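Local coordinates for porin B (Pseudomonas putida, PDB 4GEY), which forms a channel in the outer membrane that is selective for carbohydrates and probably lets sugars such as glucose cross that membrane, at residues A[350-356]-A[387-393]; A[117-121]-A[165-171]; A[174-179]-A[324-329]; A[409-413]-A[424-428]. The protein carries 2 engineered substitutions. All blocks are in the same frame, centred on the assembly; numbering follows the deposited sequence.

Contact 1. Residues A[350-356]-A[387-393]; sequences FGVARIH and RTEYNAE. With DMU (decyl-beta-D-maltopyranoside), chain L.
Tyr390, with CG beside its backbone N (chi1 -68°), leans its ring toward Arg354, whose chain runs extended from a CG set opposite the backbone N (chi1 170°). The two side chains lie alongside each other, pointing the same way: CE2 of Tyr390 meets CG of Arg354 at 3.6 Å, and the phenol OH comes to the guanidinium edge, in its plane. The charge is bound elsewhere, NH1 to OE1 of Gln330. Over one face of the Tyr390 ring lies the decyl tail of a bound decyl maltoside, C28 3.6 Å from CG. The strands are antiparallel neighbours in the wall of the porin barrel, with Gly351-Glu393, Ala353-Asn391 and Ile355-Glu389 as hydrogen-bonded pairs of two N-H...O bonds each; Tyr390, Arg354, Val352 and Ala392 face the detergent, Ile355, Glu389, Asn391 and Glu393 the interior. With an alanine here instead of Tyr390, the alkyl part of Arg354 and the detergent tail would probably lose the ring both touch, opening a gap. On the inner face, ND2 of Asn391 donates to OE1 of Glu389 (2.9 Å, 174°) on its anti lone pair, while CD1 of Ile355 packs 3.7 Å from the same ND2. Glu389 OE2 reaches Phe116 N.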
# COMPACT_ATOMS: atom_id res chain seq x y z
N PHE A 350 -13.63 -6.63 7.85
CA PHE A 350 -13.45 -5.74 8.99
C PHE A 350 -12.00 -5.69 9.43
O PHE A 350 -11.36 -6.72 9.58
CB PHE A 350 -14.32 -6.15 10.16
CG PHE A 350 -14.03 -5.37 11.39
CD1 PHE A 350 -14.44 -4.06 11.49
CD2 PHE A 350 -13.33 -5.94 12.44
CE1 PHE A 350 -14.16 -3.32 12.62
CE2 PHE A 350 -13.05 -5.22 13.57
CZ PHE A 350 -13.46 -3.90 13.66
N GLY A 351 -11.48 -4.48 9.65
CA GLY A 351 -10.10 -4.31 10.03
C GLY A 351 -9.86 -3.18 11.01
O GLY A 351 -10.52 -2.14 10.95
N VAL A 352 -8.91 -3.36 11.91
CA VAL A 352 -8.53 -2.32 12.86
C VAL A 352 -7.04 -2.15 12.75
O VAL A 352 -6.31 -3.13 12.66
CB VAL A 352 -8.82 -2.70 14.33
CG1 VAL A 352 -9.11 -1.45 15.16
CG2 VAL A 352 -9.97 -3.68 14.42
N ALA A 353 -6.58 -0.90 12.74
CA ALA A 353 -5.16 -0.60 12.67
C ALA A 353 -4.80 0.42 13.71
O ALA A 353 -5.58 1.30 14.02
CB ALA A 353 -4.78 -0.10 11.30
N ARG A 354 -3.59 0.29 14.24
CA ARG A 354 -3.04 1.25 15.18
C ARG A 354 -1.74 1.76 14.58
O ARG A 354 -0.92 0.97 14.13
CB ARG A 354 -2.79 0.57 16.52
CG ARG A 354 -1.99 1.39 17.50
CD ARG A 354 -1.65 0.58 18.73
NE ARG A 354 -0.82 1.39 19.61
CZ ARG A 354 0.51 1.31 19.67
NH1 ARG A 354 1.14 0.42 18.92
NH2 ARG A 354 1.20 2.09 20.49
N ILE A 355 -1.59 3.07 14.54
CA ILE A 355 -0.39 3.70 13.99
C ILE A 355 0.23 4.61 15.03
O ILE A 355 -0.28 5.69 15.32
CB ILE A 355 -0.73 4.54 12.76
CG1 ILE A 355 -1.45 3.67 11.72
CG2 ILE A 355 0.52 5.17 12.19
CD1 ILE A 355 -2.22 4.46 10.67
N HIS A 356 1.35 4.18 15.60
CA HIS A 356 1.97 4.95 16.67
C HIS A 356 3.10 5.86 16.19
O HIS A 356 3.92 5.46 15.37
CB HIS A 356 2.48 4.02 17.77
CG HIS A 356 3.16 4.74 18.89
ND1 HIS A 356 4.53 4.79 19.02
CD2 HIS A 356 2.66 5.43 19.94
CE1 HIS A 356 4.84 5.48 20.10
NE2 HIS A 356 3.73 5.89 20.67
N ARG A 387 0.42 11.58 18.41
CA ARG A 387 0.51 10.45 19.34
C ARG A 387 0.15 9.11 18.69
O ARG A 387 1.04 8.35 18.32
CB ARG A 387 -0.31 10.74 20.61
CG ARG A 387 -0.34 12.23 20.98
CD ARG A 387 -1.19 12.53 22.21
NE ARG A 387 -0.38 12.61 23.43
CZ ARG A 387 -0.21 13.72 24.14
NH1 ARG A 387 -0.79 14.85 23.78
NH2 ARG A 387 0.55 13.68 25.23
N THR A 388 -1.13 8.79 18.55
CA THR A 388 -1.51 7.49 17.99
C THR A 388 -2.82 7.60 17.22
O THR A 388 -3.81 8.10 17.75
CB THR A 388 -1.68 6.42 19.08
OG1 THR A 388 -0.55 6.44 19.97
CG2 THR A 388 -1.81 5.04 18.46
N GLU A 389 -2.80 7.14 15.98
CA GLU A 389 -3.96 7.19 15.10
C GLU A 389 -4.50 5.78 14.96
O GLU A 389 -3.73 4.82 14.81
CB GLU A 389 -3.55 7.72 13.73
CG GLU A 389 -4.62 7.64 12.65
CD GLU A 389 -4.12 8.12 11.27
OE1 GLU A 389 -4.44 7.46 10.25
OE2 GLU A 389 -3.42 9.15 11.19
N TYR A 390 -5.82 5.64 15.03
CA TYR A 390 -6.45 4.35 14.80
C TYR A 390 -7.34 4.43 13.56
O TYR A 390 -7.95 5.47 13.29
CB TYR A 390 -7.26 3.90 16.02
CG TYR A 390 -6.41 3.58 17.23
CD1 TYR A 390 -5.87 4.59 18.01
CD2 TYR A 390 -6.15 2.26 17.58
CE1 TYR A 390 -5.09 4.30 19.12
CE2 TYR A 390 -5.37 1.96 18.69
CZ TYR A 390 -4.85 2.99 19.45
OH TYR A 390 -4.07 2.72 20.54
N ASN A 391 -7.41 3.33 12.82
CA ASN A 391 -8.30 3.25 11.67
C ASN A 391 -9.11 1.98 11.76
O ASN A 391 -8.59 0.95 12.22
CB ASN A 391 -7.53 3.24 10.35
CG ASN A 391 -6.93 4.58 9.99
OD1 ASN A 391 -7.40 5.26 9.06
ND2 ASN A 391 -5.88 4.97 10.70
N ALA A 392 -10.36 2.04 11.31
CA ALA A 392 -11.16 0.84 11.17
C ALA A 392 -12.07 0.91 9.95
O ALA A 392 -12.61 1.97 9.63
CB ALA A 392 -11.97 0.58 12.44
N GLU A 393 -12.22 -0.22 9.28
CA GLU A 393 -13.13 -0.31 8.15
C GLU A 393 -14.01 -1.55 8.24
O GLU A 393 -13.57 -2.64 8.60
CB GLU A 393 -12.34 -0.30 6.83
CG GLU A 393 -13.20 -0.36 5.55
CD GLU A 393 -12.36 -0.22 4.26
OE1 GLU A 393 -11.23 0.31 4.34
OE2 GLU A 393 -12.84 -0.63 3.18
C1 DMU L . -5.13 7.45 22.98
C2 DMU L . -4.11 8.42 23.29
C3 DMU L . -4.17 9.23 24.54
C4 DMU L . -5.07 8.63 25.65
O5 DMU L . -6.36 8.11 24.97
C6 DMU L . -6.08 7.06 24.02
O7 DMU L . -2.85 9.39 25.10
O16 DMU L . -7.32 6.56 23.50
C18 DMU L . -7.55 5.15 23.53
C19 DMU L . -8.68 4.59 22.63
C22 DMU L . -8.34 3.74 21.36
C25 DMU L . -9.53 3.25 20.53
C28 DMU L . -9.33 2.70 19.13
C31 DMU L . -10.53 2.74 18.20
C34 DMU L . -10.51 1.94 16.92
C37 DMU L . -11.18 2.52 15.71
O49 DMU L . -4.41 6.24 22.49
O55 DMU L . -3.91 9.26 22.10
C57 DMU L . -5.38 9.49 26.65
O61 DMU L . -6.64 9.39 27.21
C5 DMU L . -1.58 10.80 26.59
C7 DMU L . -2.15 11.51 27.68
C8 DMU L . -2.71 12.82 27.31
C9 DMU L . -3.83 12.70 26.23
O1 DMU L . -3.49 11.60 25.23
C10 DMU L . -2.37 10.69 25.35
O2 DMU L . -3.27 13.44 28.43
O3 DMU L . -1.18 9.47 27.05
O4 DMU L . -1.10 11.71 28.68
C11 DMU L . -3.99 13.84 25.58
O6 DMU L . -4.96 13.88 24.60

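Contact 2. Residues A[117-121]-A[165-171]; sequences SSVQE and FQNLAFC. With BGC (beta-D-glucopyranose), chain B.
Gln166 opens the run of bonds between two loops that fold into the interior of the porin barrel, next to the bound glucose. Its chain extends from a CG placed opposite the backbone N (chi1 -176°), which carries the amide over to the 117-121 loop, where NE2 donates to O of Val119 at 3.0 Å. The acceptor lies in the Gln166 amide plane; NE2 also serves Val52 O on the wall. The backbone O of Gln166 accepts from N of Glu121 at 2.9 Å. Asn167 comes next, and its OD1 is held by two donors: OG of Ser117 (2.7 Å), which approaches from above the carbonyl plane, and N of Ala169 (3.0 Å), which closes an Asx turn. ND2 of Asn167 donates to Gln411 OE1. A leucine in place of Asn167 would probably leave the Ser117 hydroxyl and the Ala169 N-H without their shared acceptor, undo the turn and deprive Gln411 OE1 of this donor. Leu168 N then donates to O of Ser118 (2.9 Å, 169°). Ala169 sets CB 3.7 Å from OG of Ser117. At the end of the segment, Cys171, in a disulfide with Cys163, brings SG to the carboxylate of Glu121, whose OE1 pairs with Lys431. Although the exact pose of the sugar is uncertain, as modelled O3 of the glucose donates to O of Glu121 at 2.6 Å.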
# COMPACT_ATOMS: atom_id res chain seq x y z
N SER A 117 -2.77 7.33 7.71
CA SER A 117 -3.54 6.55 6.76
C SER A 117 -4.41 7.50 5.92
O SER A 117 -4.28 8.72 6.00
CB SER A 117 -4.42 5.52 7.48
OG SER A 117 -5.05 4.64 6.56
N SER A 118 -5.28 6.92 5.10
CA SER A 118 -6.03 7.67 4.11
C SER A 118 -7.32 6.92 3.83
O SER A 118 -7.33 5.69 3.73
CB SER A 118 -5.22 7.80 2.82
OG SER A 118 -6.07 8.11 1.72
N VAL A 119 -8.42 7.66 3.70
CA VAL A 119 -9.72 7.04 3.52
C VAL A 119 -10.00 6.72 2.07
O VAL A 119 -11.06 6.20 1.72
CB VAL A 119 -10.85 7.91 4.10
CG1 VAL A 119 -10.60 8.13 5.56
CG2 VAL A 119 -10.93 9.25 3.37
N GLN A 120 -9.04 7.04 1.21
CA GLN A 120 -9.15 6.70 -0.20
C GLN A 120 -7.80 6.20 -0.69
O GLN A 120 -7.05 6.97 -1.30
CB GLN A 120 -9.61 7.91 -1.02
CG GLN A 120 -11.04 8.31 -0.79
CD GLN A 120 -11.33 9.75 -1.21
OE1 GLN A 120 -11.25 10.68 -0.39
NE2 GLN A 120 -11.69 9.95 -2.48
N GLU A 121 -7.50 4.93 -0.44
CA GLU A 121 -6.18 4.36 -0.74
C GLU A 121 -5.73 4.65 -2.16
O GLU A 121 -4.55 4.78 -2.42
CB GLU A 121 -6.14 2.83 -0.51
CG GLU A 121 -7.06 1.99 -1.43
CD GLU A 121 -6.42 1.65 -2.78
OE1 GLU A 121 -7.13 1.12 -3.67
OE2 GLU A 121 -5.21 1.86 -2.95
N PHE A 165 -9.82 -3.41 0.83
CA PHE A 165 -10.31 -2.35 1.72
C PHE A 165 -10.12 -0.99 1.02
O PHE A 165 -9.35 -0.87 0.08
CB PHE A 165 -9.57 -2.36 3.06
CG PHE A 165 -10.00 -3.47 3.99
CD1 PHE A 165 -9.42 -4.74 3.90
CD2 PHE A 165 -10.96 -3.25 4.97
CE1 PHE A 165 -9.80 -5.76 4.75
CE2 PHE A 165 -11.36 -4.27 5.83
CZ PHE A 165 -10.78 -5.53 5.73
N GLN A 166 -10.83 0.04 1.47
CA GLN A 166 -10.64 1.36 0.90
C GLN A 166 -9.58 2.13 1.68
O GLN A 166 -8.82 2.93 1.12
CB GLN A 166 -11.96 2.14 0.87
CG GLN A 166 -11.84 3.50 0.19
CD GLN A 166 -13.17 4.06 -0.26
OE1 GLN A 166 -13.98 3.36 -0.88
NE2 GLN A 166 -13.42 5.32 0.06
N ASN A 167 -9.54 1.87 2.98
CA ASN A 167 -8.62 2.54 3.87
C ASN A 167 -7.18 2.03 3.69
O ASN A 167 -6.93 0.83 3.68
CB ASN A 167 -9.07 2.33 5.31
CG ASN A 167 -8.34 3.21 6.28
OD1 ASN A 167 -7.17 2.98 6.60
ND2 ASN A 167 -9.03 4.22 6.79
N LEU A 168 -6.24 2.96 3.55
CA LEU A 168 -4.84 2.65 3.26
C LEU A 168 -4.25 1.64 4.22
O LEU A 168 -3.49 0.78 3.81
CB LEU A 168 -3.97 3.91 3.28
CG LEU A 168 -3.02 4.17 2.12
CD1 LEU A 168 -1.90 5.09 2.56
CD2 LEU A 168 -2.48 2.90 1.50
N ALA A 169 -4.62 1.75 5.49
CA ALA A 169 -4.08 0.87 6.52
C ALA A 169 -4.33 -0.61 6.24
O ALA A 169 -3.67 -1.47 6.84
CB ALA A 169 -4.67 1.24 7.87
N PHE A 170 -5.30 -0.91 5.37
CA PHE A 170 -5.65 -2.30 5.07
C PHE A 170 -5.45 -2.65 3.61
O PHE A 170 -6.04 -3.59 3.08
CB PHE A 170 -7.11 -2.60 5.47
CG PHE A 170 -7.46 -2.11 6.83
CD1 PHE A 170 -6.94 -2.73 7.95
CD2 PHE A 170 -8.28 -1.02 6.99
CE1 PHE A 170 -7.25 -2.26 9.22
CE2 PHE A 170 -8.60 -0.55 8.25
CZ PHE A 170 -8.07 -1.16 9.37
N CYS A 171 -4.60 -1.88 2.95
CA CYS A 171 -4.38 -2.07 1.52
C CYS A 171 -2.90 -1.91 1.17
O CYS A 171 -2.31 -0.86 1.40
CB CYS A 171 -5.23 -1.07 0.72
SG CYS A 171 -4.53 -0.71 -0.92
C2 BGC B . -1.65 5.50 -2.85
C3 BGC B . -1.68 4.10 -2.77
C4 BGC B . -0.36 3.51 -2.99
C5 BGC B . 0.73 4.07 -2.03
C6 BGC B . 2.01 3.73 -2.35
C1 BGC B . -0.78 6.08 -1.86
O1 BGC B . -0.80 7.46 -2.02
O2 BGC B . -3.01 6.01 -2.66
O3 BGC B . -2.65 3.60 -3.76
O4 BGC B . -0.47 2.12 -2.88
O5 BGC B . 0.57 5.59 -2.05
O6 BGC B . 2.67 4.40 -3.37

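Contact 3. Residues A[174-179]-A[324-329]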
# COMPACT_ATOMS: atom_id res chain seq x y z
N GLN A 174 2.34 -2.21 3.91
CA GLN A 174 2.23 -1.25 5.00
C GLN A 174 3.55 -0.52 5.26
O GLN A 174 3.56 0.68 5.59
CB GLN A 174 1.67 -1.93 6.24
CG GLN A 174 0.29 -2.49 5.98
CD GLN A 174 -0.66 -1.44 5.39
OE1 GLN A 174 -0.88 -0.39 5.98
NE2 GLN A 174 -1.19 -1.72 4.22
N VAL A 175 4.66 -1.23 5.08
CA VAL A 175 5.97 -0.61 5.16
C VAL A 175 6.01 0.56 4.17
O VAL A 175 6.58 1.61 4.46
CB VAL A 175 7.10 -1.64 4.89
CG1 VAL A 175 8.47 -0.97 4.84
CG2 VAL A 175 7.09 -2.72 5.96
N GLY A 176 5.37 0.39 3.02
CA GLY A 176 5.24 1.46 2.06
C GLY A 176 4.44 2.67 2.54
O GLY A 176 4.57 3.76 2.01
N ASN A 177 3.61 2.47 3.55
CA ASN A 177 2.83 3.58 4.06
C ASN A 177 3.59 4.37 5.12
O ASN A 177 3.63 5.60 5.10
CB ASN A 177 1.49 3.08 4.59
CG ASN A 177 0.61 2.54 3.48
OD1 ASN A 177 0.68 3.01 2.34
ND2 ASN A 177 -0.20 1.54 3.80
N TRP A 178 4.23 3.66 6.04
CA TRP A 178 4.82 4.30 7.21
C TRP A 178 6.29 4.70 7.03
O TRP A 178 6.84 5.44 7.85
CB TRP A 178 4.60 3.39 8.43
CG TRP A 178 3.25 2.74 8.38
CD1 TRP A 178 2.96 1.43 8.60
CD2 TRP A 178 2.00 3.37 8.05
NE1 TRP A 178 1.61 1.21 8.44
CE2 TRP A 178 1.00 2.39 8.10
CE3 TRP A 178 1.64 4.69 7.72
CZ2 TRP A 178 -0.32 2.67 7.84
CZ3 TRP A 178 0.32 4.95 7.45
CH2 TRP A 178 -0.64 3.96 7.52
N VAL A 179 6.92 4.20 5.97
CA VAL A 179 8.22 4.70 5.57
C VAL A 179 8.12 5.03 4.07
O VAL A 179 9.05 4.88 3.28
CB VAL A 179 9.41 3.76 6.07
CG1 VAL A 179 9.11 2.31 5.84
CG2 VAL A 179 10.78 4.16 5.51
N ASN A 324 12.46 7.63 11.78
CA ASN A 324 11.13 7.36 11.27
C ASN A 324 10.01 7.96 12.12
O ASN A 324 9.98 7.77 13.33
CB ASN A 324 10.94 5.85 11.18
CG ASN A 324 10.15 5.45 9.96
OD1 ASN A 324 10.65 5.52 8.83
ND2 ASN A 324 8.90 5.02 10.17
N VAL A 325 9.08 8.68 11.48
CA VAL A 325 7.99 9.35 12.21
C VAL A 325 7.05 8.34 12.85
O VAL A 325 6.76 8.43 14.05
CB VAL A 325 7.16 10.28 11.30
CG1 VAL A 325 6.01 10.87 12.08
CG2 VAL A 325 8.01 11.39 10.72
N VAL A 326 6.57 7.39 12.04
CA VAL A 326 5.86 6.23 12.57
C VAL A 326 6.83 5.26 13.24
O VAL A 326 7.76 4.75 12.63
CB VAL A 326 5.13 5.49 11.49
CG1 VAL A 326 4.45 4.25 12.08
CG2 VAL A 326 4.13 6.41 10.82
N ASP A 327 6.60 5.05 14.53
CA ASP A 327 7.44 4.26 15.41
C ASP A 327 7.24 2.77 15.09
O ASP A 327 8.20 2.03 14.84
CB ASP A 327 6.97 4.54 16.84
CG ASP A 327 7.94 4.10 17.88
OD1 ASP A 327 8.54 3.02 17.73
OD2 ASP A 327 8.10 4.84 18.88
N ASN A 328 5.97 2.37 15.12
CA ASN A 328 5.55 0.99 14.97
C ASN A 328 4.09 1.01 14.55
O ASN A 328 3.41 2.01 14.75
CB ASN A 328 5.75 0.22 16.29
CG ASN A 328 4.82 0.70 17.42
OD1 ASN A 328 3.60 0.58 17.33
ND2 ASN A 328 5.41 1.23 18.49
N TYR A 329 3.60 -0.09 13.98
CA TYR A 329 2.20 -0.15 13.54
C TYR A 329 1.65 -1.57 13.64
O TYR A 329 2.37 -2.54 13.43
CB TYR A 329 2.09 0.38 12.11
CG TYR A 329 1.09 -0.32 11.21
CD1 TYR A 329 1.46 -1.43 10.46
CD2 TYR A 329 -0.19 0.19 11.05
CE1 TYR A 329 0.55 -2.04 9.60
CE2 TYR A 329 -1.10 -0.41 10.19
CZ TYR A 329 -0.73 -1.53 9.47
OH TYR A 329 -1.64 -2.14 8.63
O HOH W 1 7.28 7.67 9.23
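Aromatic contact dominates where Trp178 of the short helix 175-178 meets Tyr329 of strand 326-337. NE1 of the indole sits over the centre of the phenol ring, 3.2 Å from CG of Tyr329, with the five-membered ring and the phenol ring inclined at 49°, so the pair is oblique. On one face the indole carries atoms of its own helix, CB of Asn177 among them. Apolar contact continues from the Trp178 side chain to Val326, CB to CB at 3.7 Å, and Gln174 adds CB at 3.5 Å from CE1 of Tyr329. The Gln174 chain bends at chi2 (-52°), which brings its amide across the phenol at a slant, the two planes 33° apart. Among the hydrogen bonds, OE1 of Gln174 accepts from ND2 of Asn177 while its NE2 donates to O of Gly172, and the Tyr329 hydroxyl bonds to Ala169 O. Others gather at the far end of the helix. ND2 of Asn324 donates both to O of Trp178 (3.1 Å), coming from above the carbonyl plane, and to O of Val326 (2.7 Å), in plane and on a lone pair. A water gives a further bond to O of Trp178 and accepts one from N of Val326 at 2.9 Å. The buried carbonyl at the helix end is thus satisfied by an amide and a water, and the helix is fixed to the inner barrel wall by both polar and apolar means.

Contact 4. Residues A[409-413]-A[424-428]; sequences NLQYI and NALVA. With C8E ((hydroxyethyloxy)tri(ethyloxy)octane), chain F; C8E ((hydroxyethyloxy)tri(ethyloxy)octane), chain D; DMU (decyl-beta-D-maltopyranoside), chain K.
ND2 of Asn424 is bound from several directions, and it donates to OH of Tyr412 at 2.8 Å. A second bond runs from ND2 of Asn424 to O16 of a decyl maltoside (3.1 Å), and a weak one to O49 of the same detergent, which in turn donates to OD1 of Asn424 at 2.7 Å. The residue belongs to the 424-428 side of a beta hairpin formed by strands 404-414 and 425-435, in the wall of the barrel. Tyr412 reaches it with CG anti to the backbone N (chi1 -162°), and the phenol oxygen lies in the plane of the Asn424 amide while ring and amide planes stand at 88°. The strands themselves are joined by paired backbone hydrogen bonds, Gln411 with Val427 and Ile413 with Ala425, and, as in any extended strand, the side chains alternate between two faces. Outward lie Leu410, Tyr412, Leu426 and Ala428, which bear detergent and would probably meet lipid in the membrane. There CD1 of Leu426 touches CD2 of Leu410 at 3.8 Å and also comes to the edge of the Tyr412 ring, while a polyether chain runs over one face of that ring. The inner face is more mixed. Ala425 and Val427 are covered by helix 103-108, and CD1 of Ile413 lies 4.2 Å from CB of Ala425. Beside them Gln411 stretches its extended chain inward to Asn167 and, through NE2, to O of Val119; NE2 of Gln411 also donates to OD1 of Asn409 at 3.1 Å.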
# COMPACT_ATOMS: atom_id res chain seq x y z
N ASN A 409 -18.40 0.80 2.08
CA ASN A 409 -17.70 0.61 3.34
C ASN A 409 -17.95 1.74 4.32
O ASN A 409 -18.40 2.82 3.95
CB ASN A 409 -16.20 0.44 3.09
CG ASN A 409 -15.61 1.60 2.32
OD1 ASN A 409 -14.99 2.49 2.91
ND2 ASN A 409 -15.78 1.60 1.01
N LEU A 410 -17.65 1.45 5.58
CA LEU A 410 -17.76 2.41 6.66
C LEU A 410 -16.40 2.49 7.32
O LEU A 410 -15.85 1.47 7.73
CB LEU A 410 -18.79 1.93 7.68
CG LEU A 410 -20.10 2.69 7.89
CD1 LEU A 410 -21.26 1.73 7.76
CD2 LEU A 410 -20.11 3.30 9.27
N GLN A 411 -15.87 3.69 7.44
CA GLN A 411 -14.55 3.89 8.04
C GLN A 411 -14.63 4.74 9.28
O GLN A 411 -15.39 5.71 9.32
CB GLN A 411 -13.63 4.55 7.04
CG GLN A 411 -13.20 3.63 5.93
CD GLN A 411 -12.33 4.33 4.94
OE1 GLN A 411 -11.23 4.75 5.28
NE2 GLN A 411 -12.80 4.47 3.71
N TYR A 412 -13.84 4.39 10.29
CA TYR A 412 -13.79 5.12 11.55
C TYR A 412 -12.36 5.44 11.90
O TYR A 412 -11.50 4.56 11.89
CB TYR A 412 -14.41 4.30 12.68
CG TYR A 412 -14.80 5.12 13.89
CD1 TYR A 412 -15.85 6.04 13.83
CD2 TYR A 412 -14.15 4.96 15.11
CE1 TYR A 412 -16.23 6.78 14.94
CE2 TYR A 412 -14.52 5.70 16.23
CZ TYR A 412 -15.56 6.61 16.14
OH TYR A 412 -15.92 7.35 17.24
N ILE A 413 -12.10 6.69 12.25
CA ILE A 413 -10.75 7.16 12.52
C ILE A 413 -10.62 7.88 13.85
O ILE A 413 -11.21 8.94 14.06
CB ILE A 413 -10.28 8.10 11.40
CG1 ILE A 413 -10.57 7.48 10.04
CG2 ILE A 413 -8.80 8.37 11.51
CD1 ILE A 413 -10.68 8.49 8.99
N ASN A 424 -13.07 12.16 16.52
CA ASN A 424 -13.19 10.93 15.75
C ASN A 424 -13.97 11.20 14.48
O ASN A 424 -14.94 11.95 14.49
CB ASN A 424 -13.91 9.84 16.56
CG ASN A 424 -13.16 9.44 17.81
OD1 ASN A 424 -12.10 9.99 18.11
ND2 ASN A 424 -13.70 8.48 18.54
N ALA A 425 -13.54 10.59 13.37
CA ALA A 425 -14.21 10.79 12.10
C ALA A 425 -14.99 9.55 11.67
O ALA A 425 -14.47 8.43 11.75
CB ALA A 425 -13.20 11.18 11.03
N LEU A 426 -16.23 9.75 11.22
CA LEU A 426 -17.00 8.68 10.60
C LEU A 426 -17.10 8.98 9.11
O LEU A 426 -17.61 10.03 8.71
CB LEU A 426 -18.40 8.58 11.20
CG LEU A 426 -19.24 7.38 10.76
CD1 LEU A 426 -18.60 6.13 11.25
CD2 LEU A 426 -20.65 7.50 11.31
N VAL A 427 -16.59 8.06 8.29
CA VAL A 427 -16.55 8.28 6.86
C VAL A 427 -17.31 7.19 6.11
O VAL A 427 -17.23 6.01 6.45
CB VAL A 427 -15.08 8.36 6.36
CG1 VAL A 427 -15.01 8.43 4.84
CG2 VAL A 427 -14.35 9.55 7.01
N ALA A 428 -18.07 7.60 5.10
CA ALA A 428 -18.75 6.68 4.21
C ALA A 428 -17.93 6.55 2.93
O ALA A 428 -17.54 7.55 2.33
CB ALA A 428 -20.14 7.18 3.89
C7 C8E F . -15.79 0.67 11.26
C8 C8E F . -17.03 1.55 11.33
O9 C8E F . -17.52 1.53 12.65
C10 C8E F . -18.00 2.77 13.11
C11 C8E F . -18.42 2.65 14.58
O12 C8E F . -18.77 3.91 15.09
C13 C8E F . -18.45 4.01 16.47
C14 C8E F . -19.11 5.22 17.13
O15 C8E F . -19.28 4.92 18.50
C16 C8E F . -18.31 5.51 19.35
C17 C8E F . -18.53 7.02 19.44
O18 C8E F . -19.68 7.27 20.22
C19 C8E F . -19.37 7.58 21.56
C20 C8E F . -20.58 8.27 22.18
O21 C8E F . -21.72 8.03 21.36
C1 C8E D . -21.76 3.55 1.05
C2 C8E D . -21.74 3.86 2.54
C3 C8E D . -22.67 2.92 3.30
C4 C8E D . -21.87 2.13 4.34
C5 C8E D . -21.66 0.67 3.93
C6 C8E D . -22.07 -0.33 5.02
C7 C8E D . -21.19 -1.58 5.02
C8 C8E D . -21.33 -2.33 6.34
O9 C8E D . -22.23 -3.43 6.25
C10 C8E D . -21.64 -4.69 6.55
C11 C8E D . -22.64 -5.65 7.22
O12 C8E D . -23.83 -5.84 6.46
C13 C8E D . -24.33 -7.17 6.56
C14 C8E D . -25.21 -7.56 5.36
O15 C8E D . -26.18 -8.54 5.71
C16 C8E D . -26.15 -9.69 4.88
C17 C8E D . -27.46 -9.90 4.12
O18 C8E D . -27.39 -11.06 3.30
C19 C8E D . -28.30 -12.09 3.63
C20 C8E D . -28.61 -12.89 2.37
O21 C8E D . -29.96 -13.31 2.33
C1 DMU K . -12.03 9.41 21.77
C2 DMU K . -11.37 10.23 22.73
C3 DMU K . -12.15 10.49 23.95
C4 DMU K . -12.77 9.21 24.57
O5 DMU K . -13.16 8.19 23.47
C6 DMU K . -12.32 8.10 22.29
O7 DMU K . -11.33 11.07 24.98
O16 DMU K . -12.99 7.28 21.32
C18 DMU K . -13.15 5.89 21.56
C19 DMU K . -14.27 5.13 20.79
C22 DMU K . -14.05 3.62 20.43
C25 DMU K . -15.07 2.93 19.52
C28 DMU K . -14.59 1.84 18.58
C31 DMU K . -15.53 1.26 17.52
C34 DMU K . -15.01 0.21 16.56
O49 DMU K . -11.18 9.33 20.56
O55 DMU K . -10.92 11.48 22.08
C57 DMU K . -13.84 9.50 25.34
O61 DMU K . -14.18 8.54 26.28
C5 DMU K . -10.86 12.83 26.45
C7 DMU K . -11.65 12.60 27.61
C8 DMU K . -12.88 13.40 27.62
C9 DMU K . -13.83 13.10 26.42
O1 DMU K . -13.00 12.60 25.21
C10 DMU K . -11.56 12.42 25.23
O2 DMU K . -13.57 13.19 28.82
O3 DMU K . -9.55 12.15 26.54
O4 DMU K . -10.83 12.93 28.76
C11 DMU K . -14.54 14.15 26.03
O6 DMU K . -15.26 14.82 27.00

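Overall arrangement
Contact 2 joins two inward loops, contact 3 sets a short inner helix against wall strand 326-337, and contacts 1 and 4 are antiparallel strand pairs of the wall. Along the chain contact 2 closes first, then contact 3, contact 1 and contact 4. Strands 326-337, 347-357, 388-399, 404-414 and 425-435 are consecutive neighbours in the barrel, so contact 3 borders contact 1, and contact 1 borders contact 4. The centre of contact 2 lies about 11 Å from those of contacts 1 and 4 and about 14 Å from that of contact 3; the centres of contacts 3 and 4 are about 21 Å apart. Glu393 binds Gln166 and Asn167, which helps hold the loops beside the glucose to the wall.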